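Local coordinates for protein leucine aminopeptidase 2, chloroplastic (Streptomyces sp. BC16019, PDB 5LHJ) that is a manganese-binding metalloaminopeptidase of the M17 family that acts in the maturation of the peptide antibiotic bottromycin, probably removing amino-terminal residues from peptides, at residues A[369-375]-A[458-464]; A[386-392]-A[410-416]. All blocks are in the same frame, centred on the assembly; numbering follows the deposited sequence.

Interaction 1. Residues A[369-375]-A[458-464]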
# COMPACT_ATOMS: atom_id res chain seq x y z
N VAL A 369 12.09 5.97 -37.49
CA VAL A 369 11.73 4.89 -36.56
C VAL A 369 12.32 5.23 -35.20
O VAL A 369 13.52 5.46 -35.11
CB VAL A 369 12.26 3.52 -37.03
CG1 VAL A 369 11.96 2.42 -35.99
CG2 VAL A 369 11.66 3.14 -38.38
N ASP A 370 11.49 5.28 -34.16
CA ASP A 370 12.01 5.46 -32.80
C ASP A 370 11.96 4.15 -32.03
O ASP A 370 11.07 3.32 -32.27
CB ASP A 370 11.34 6.61 -32.06
CG ASP A 370 10.01 6.25 -31.49
OD1 ASP A 370 9.96 5.54 -30.44
OD2 ASP A 370 9.00 6.71 -32.06
N VAL A 371 12.93 3.98 -31.14
CA VAL A 371 13.06 2.80 -30.30
C VAL A 371 13.29 3.28 -28.88
O VAL A 371 14.20 4.08 -28.63
CB VAL A 371 14.26 1.91 -30.73
CG1 VAL A 371 14.25 0.59 -29.96
CG2 VAL A 371 14.23 1.63 -32.22
N ALA A 372 12.45 2.82 -27.95
CA ALA A 372 12.48 3.34 -26.60
C ALA A 372 11.93 2.35 -25.59
O ALA A 372 10.95 1.66 -25.87
CB ALA A 372 11.72 4.65 -26.53
N THR A 373 12.58 2.27 -24.43
CA THR A 373 12.02 1.57 -23.27
C THR A 373 11.07 2.56 -22.59
O THR A 373 11.43 3.25 -21.63
CB THR A 373 13.13 1.11 -22.32
OG1 THR A 373 13.99 2.23 -22.02
CG2 THR A 373 13.96 0.01 -22.98
N LEU A 374 9.85 2.65 -23.11
CA LEU A 374 9.02 3.82 -22.83
C LEU A 374 8.02 3.63 -21.70
O LEU A 374 7.99 4.46 -20.81
CB LEU A 374 8.33 4.32 -24.11
CG LEU A 374 7.96 5.81 -24.13
CD1 LEU A 374 9.21 6.69 -24.01
CD2 LEU A 374 7.19 6.15 -25.38
N THR A 375 7.23 2.56 -21.73
CA THR A 375 6.11 2.44 -20.79
C THR A 375 6.05 1.10 -20.10
O THR A 375 6.33 0.07 -20.72
CB THR A 375 4.75 2.67 -21.47
OG1 THR A 375 4.46 1.61 -22.40
CG2 THR A 375 4.75 4.00 -22.18
N TRP A 458 6.40 6.90 -40.19
CA TRP A 458 6.99 6.75 -38.87
C TRP A 458 6.51 5.48 -38.20
O TRP A 458 5.36 5.07 -38.36
CB TRP A 458 6.63 7.98 -38.03
CG TRP A 458 6.74 7.85 -36.53
CD1 TRP A 458 7.88 7.92 -35.77
CD2 TRP A 458 5.65 7.67 -35.62
NE1 TRP A 458 7.56 7.76 -34.43
CE2 TRP A 458 6.20 7.62 -34.32
CE3 TRP A 458 4.27 7.53 -35.78
CZ2 TRP A 458 5.40 7.44 -33.19
CZ3 TRP A 458 3.47 7.35 -34.64
CH2 TRP A 458 4.04 7.30 -33.38
N ALA A 459 7.43 4.85 -37.46
CA ALA A 459 7.11 3.74 -36.57
C ALA A 459 7.77 3.95 -35.22
O ALA A 459 8.85 4.54 -35.12
CB ALA A 459 7.54 2.41 -37.18
N HIS A 460 7.11 3.44 -34.18
CA HIS A 460 7.57 3.54 -32.79
C HIS A 460 7.62 2.14 -32.19
O HIS A 460 6.62 1.39 -32.25
CB HIS A 460 6.60 4.46 -32.04
CG HIS A 460 6.61 4.31 -30.55
ND1 HIS A 460 7.74 4.49 -29.78
CD2 HIS A 460 5.61 4.03 -29.68
CE1 HIS A 460 7.45 4.30 -28.50
NE2 HIS A 460 6.15 4.03 -28.42
N LEU A 461 8.78 1.78 -31.64
CA LEU A 461 8.97 0.48 -30.98
C LEU A 461 9.13 0.70 -29.48
O LEU A 461 10.10 1.32 -29.06
CB LEU A 461 10.22 -0.21 -31.52
CG LEU A 461 10.34 -0.47 -33.02
CD1 LEU A 461 11.54 -1.37 -33.32
CD2 LEU A 461 9.10 -1.09 -33.56
N ASP A 462 8.17 0.22 -28.69
CA ASP A 462 8.23 0.34 -27.23
C ASP A 462 8.74 -1.00 -26.69
O ASP A 462 8.03 -2.00 -26.76
CB ASP A 462 6.86 0.70 -26.66
CG ASP A 462 6.88 1.05 -25.16
OD1 ASP A 462 7.88 0.79 -24.44
OD2 ASP A 462 5.85 1.60 -24.69
N ILE A 463 9.99 -1.01 -26.21
CA ILE A 463 10.68 -2.26 -25.88
C ILE A 463 11.03 -2.38 -24.39
O ILE A 463 11.94 -3.10 -24.02
CB ILE A 463 11.94 -2.44 -26.75
CG1 ILE A 463 12.97 -1.33 -26.51
CG2 ILE A 463 11.54 -2.49 -28.23
CD1 ILE A 463 14.36 -1.64 -27.03
N ALA A 464 10.26 -1.70 -23.53
CA ALA A 464 10.54 -1.63 -22.09
C ALA A 464 10.78 -3.00 -21.43
O ALA A 464 11.81 -3.23 -20.79
CB ALA A 464 9.41 -0.89 -21.37

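Interaction 2. Residues A[386-392]-A[410-416]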
# COMPACT_ATOMS: atom_id res chain seq x y z
N THR A 386 7.77 -9.55 -25.29
CA THR A 386 7.18 -9.04 -26.52
C THR A 386 7.18 -7.52 -26.52
O THR A 386 6.74 -6.90 -25.55
CB THR A 386 5.75 -9.59 -26.68
OG1 THR A 386 5.82 -11.01 -26.79
CG2 THR A 386 5.08 -9.04 -27.92
N GLY A 387 7.68 -6.91 -27.60
CA GLY A 387 7.66 -5.46 -27.75
C GLY A 387 6.36 -4.99 -28.40
O GLY A 387 5.62 -5.79 -28.97
N ALA A 388 6.09 -3.69 -28.30
CA ALA A 388 4.91 -3.07 -28.92
C ALA A 388 5.35 -2.24 -30.13
O ALA A 388 6.35 -1.49 -30.04
CB ALA A 388 4.16 -2.22 -27.92
N LEU A 389 4.65 -2.40 -31.25
CA LEU A 389 4.90 -1.66 -32.50
C LEU A 389 3.71 -0.75 -32.80
O LEU A 389 2.57 -1.22 -32.81
CB LEU A 389 5.07 -2.64 -33.67
CG LEU A 389 5.01 -2.07 -35.09
CD1 LEU A 389 6.14 -1.09 -35.36
CD2 LEU A 389 5.03 -3.20 -36.10
N PHE A 390 3.98 0.52 -33.05
CA PHE A 390 2.96 1.48 -33.48
C PHE A 390 3.38 2.12 -34.80
O PHE A 390 4.52 2.55 -34.93
CB PHE A 390 2.80 2.60 -32.48
CG PHE A 390 2.18 2.18 -31.18
CD1 PHE A 390 2.97 1.70 -30.14
CD2 PHE A 390 0.81 2.31 -30.97
CE1 PHE A 390 2.40 1.35 -28.92
CE2 PHE A 390 0.24 1.94 -29.76
CZ PHE A 390 1.03 1.46 -28.73
N THR A 391 2.45 2.19 -35.75
CA THR A 391 2.65 2.99 -36.97
C THR A 391 1.30 3.18 -37.67
O THR A 391 0.49 2.26 -37.66
CB THR A 391 3.64 2.34 -37.96
OG1 THR A 391 3.73 3.13 -39.16
CG2 THR A 391 3.24 0.94 -38.34
N PRO A 392 1.08 4.36 -38.27
CA PRO A 392 -0.13 4.51 -39.11
C PRO A 392 -0.02 3.86 -40.49
O PRO A 392 -1.03 3.77 -41.19
CB PRO A 392 -0.29 6.02 -39.23
CG PRO A 392 1.06 6.58 -39.02
CD PRO A 392 1.83 5.63 -38.15
N SER A 410 9.97 -11.02 -30.78
CA SER A 410 8.51 -10.94 -30.72
C SER A 410 8.00 -9.50 -30.57
O SER A 410 8.36 -8.80 -29.62
CB SER A 410 8.01 -11.80 -29.55
OG SER A 410 6.61 -11.71 -29.43
N PHE A 411 7.18 -9.07 -31.53
CA PHE A 411 6.47 -7.79 -31.50
C PHE A 411 4.98 -7.98 -31.74
O PHE A 411 4.58 -8.89 -32.46
CB PHE A 411 7.01 -6.85 -32.58
CG PHE A 411 8.25 -6.13 -32.18
CD1 PHE A 411 9.49 -6.68 -32.45
CD2 PHE A 411 8.18 -4.89 -31.55
CE1 PHE A 411 10.65 -6.01 -32.09
CE2 PHE A 411 9.34 -4.22 -31.18
CZ PHE A 411 10.57 -4.77 -31.46
N CYS A 412 4.19 -7.10 -31.15
CA CYS A 412 2.76 -7.02 -31.37
C CYS A 412 2.44 -5.60 -31.81
O CYS A 412 2.80 -4.65 -31.12
CB CYS A 412 2.00 -7.31 -30.07
SG CYS A 412 0.21 -7.20 -30.28
N ARG A 413 1.76 -5.44 -32.95
CA ARG A 413 1.27 -4.12 -33.35
C ARG A 413 0.08 -3.70 -32.49
O ARG A 413 -0.90 -4.44 -32.37
CB ARG A 413 0.86 -4.10 -34.83
CG ARG A 413 0.62 -2.68 -35.34
CD ARG A 413 0.07 -2.70 -36.73
NE ARG A 413 -0.11 -1.35 -37.26
CZ ARG A 413 -0.60 -1.08 -38.46
NH1 ARG A 413 -0.95 -2.08 -39.28
NH2 ARG A 413 -0.74 0.18 -38.84
N LEU A 414 0.17 -2.52 -31.89
CA LEU A 414 -0.96 -1.93 -31.18
C LEU A 414 -1.49 -0.73 -31.96
O LEU A 414 -0.74 -0.07 -32.66
CB LEU A 414 -0.56 -1.54 -29.77
CG LEU A 414 -0.12 -2.70 -28.86
CD1 LEU A 414 0.27 -2.14 -27.49
CD2 LEU A 414 -1.21 -3.74 -28.71
N PRO A 415 -2.80 -0.43 -31.84
CA PRO A 415 -3.43 0.65 -32.60
C PRO A 415 -3.19 2.04 -32.03
O PRO A 415 -3.18 2.24 -30.81
CB PRO A 415 -4.92 0.30 -32.52
CG PRO A 415 -5.05 -0.38 -31.19
CD PRO A 415 -3.80 -1.21 -31.09
N LEU A 416 -3.03 3.00 -32.93
CA LEU A 416 -3.02 4.42 -32.56
C LEU A 416 -4.48 4.87 -32.41
O LEU A 416 -5.03 5.52 -33.29
CB LEU A 416 -2.27 5.24 -33.62
CG LEU A 416 -0.76 4.97 -33.65
CD1 LEU A 416 -0.15 5.34 -35.00
CD2 LEU A 416 -0.05 5.74 -32.54
O HOH W 1 -0.09 0.87 -35.15

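Interaction 1. Residues A[369-375]-A[458-464]
Val371 packs beside Leu461 and reaches past it to Ile463, where CG1 lies 3.7 Å from Ile463 CD1. Val369 and Ala459 continue this apolar face of two neighbouring parallel strands. Between them run four backbone hydrogen bonds, from Asp370 N to Ala459 O at one end to Ile463 N to Ala372 O at the other. The face of Asp370, His460 and Asp462 is the polar one. Asp370 CG sits between its own backbone N and carbonyl carbon (chi1 80°), and the carboxylate leans over the neighbouring strand. OD1 accepts a hydrogen bond from His460 ND1 through its syn lone pair, at 2.5 Å and near the plane of the imidazole. OD2 accepts from Trp458 NE1 at 3.0 Å, nearly along its C-O bond. Without the carboxylate, as with an alanine here, both ring N-H groups would probably lose this acceptor and the imidazole would be freer to turn. Leu374 CD2 meets the same imidazole, 3.6 Å from His460 CE1. At the end of its strand, Asp462 holds the turn after Ala372. Its OD1 accepts from Leu374 N from above the carboxylate plane, and weakly from Thr375 N. Its OD2 accepts from Thr375 OG1 at 2.7 Å. Thr373 bonds through OG1 to Asp284 and through its carbonyl to Lys261, both manganese-site residues, though this chain holds no metal here. Asp370 thus ties two ring N-H groups to the strand pair, and Asp462 holds the turn beside the metal site.

Interaction 2. Residues A[386-392]-A[410-416]
Arg413 stretches along 386-392 from Leu389 to Thr391. Its CB lies 3.9 Å from Leu389 O, and CG comes closer to the same oxygen. CG is anti to the backbone N (chi1 -168°) and the chain stays extended to NE, which carries the guanidinium to the end of the neighbouring segment. There NE donates to a water that also accepts from Thr391 N and donates to Leu414 O. At the tip, NH2 gives a hydrogen bond of 2.7 Å to Thr391 O, which lies near the guanidinium plane. NH1 pairs with Asp394 in a salt bridge at the start of helix 394-407. Along the strands, the backbones pair in parallel from Gly387 N to Ser410 O through to Leu414 N to Leu389 O. Phe411 CD2 comes within 3.6 Å of Gly387 C, and the Phe411 ring takes the room beside this glycine. On the other side of the sheet Ala388 CB touches Leu414 CD1 at 3.9 Å. Further along, the Phe390 ring crosses Leu414 obliquely, with CZ 3.6 Å from Leu414 CB, and CD2 meets Leu416 CD2. Pro415 O lies at the ring edge. Helix 440-449 packs on Phe390 and Leu416. Cys412 and Pro415 pack on Pro415 and Cys412 of a second subunit, so this end strand also borders a subunit interface. Strand 386-390, helix 394-407 and strand 410-413 form a beta-alpha-beta unit at one end of the large mixed sheet of the M17 catalytic domain.

How the interactions relate
Both contacts are parallel strand pairs in one mixed sheet. They meet where strand 458-462 runs antiparallel to strand 386-390. There His460 N lies 2.8 Å from Phe390 O, and Thr391 OG1 lies 2.7 Å from Trp458 O; both are probable hydrogen bonds. Leu389 packs on Leu461 across the same join. Interaction 1 is the buried one, near the metal site, and its side-chain hydrogen bonds are accepted by buried aspartates. Interaction 2 is partly buried and away from that site. It adds an arginine and a bridging water and borders a neighbouring subunit. Along the chain, interaction 2 is nested in the loop that interaction 1 closes.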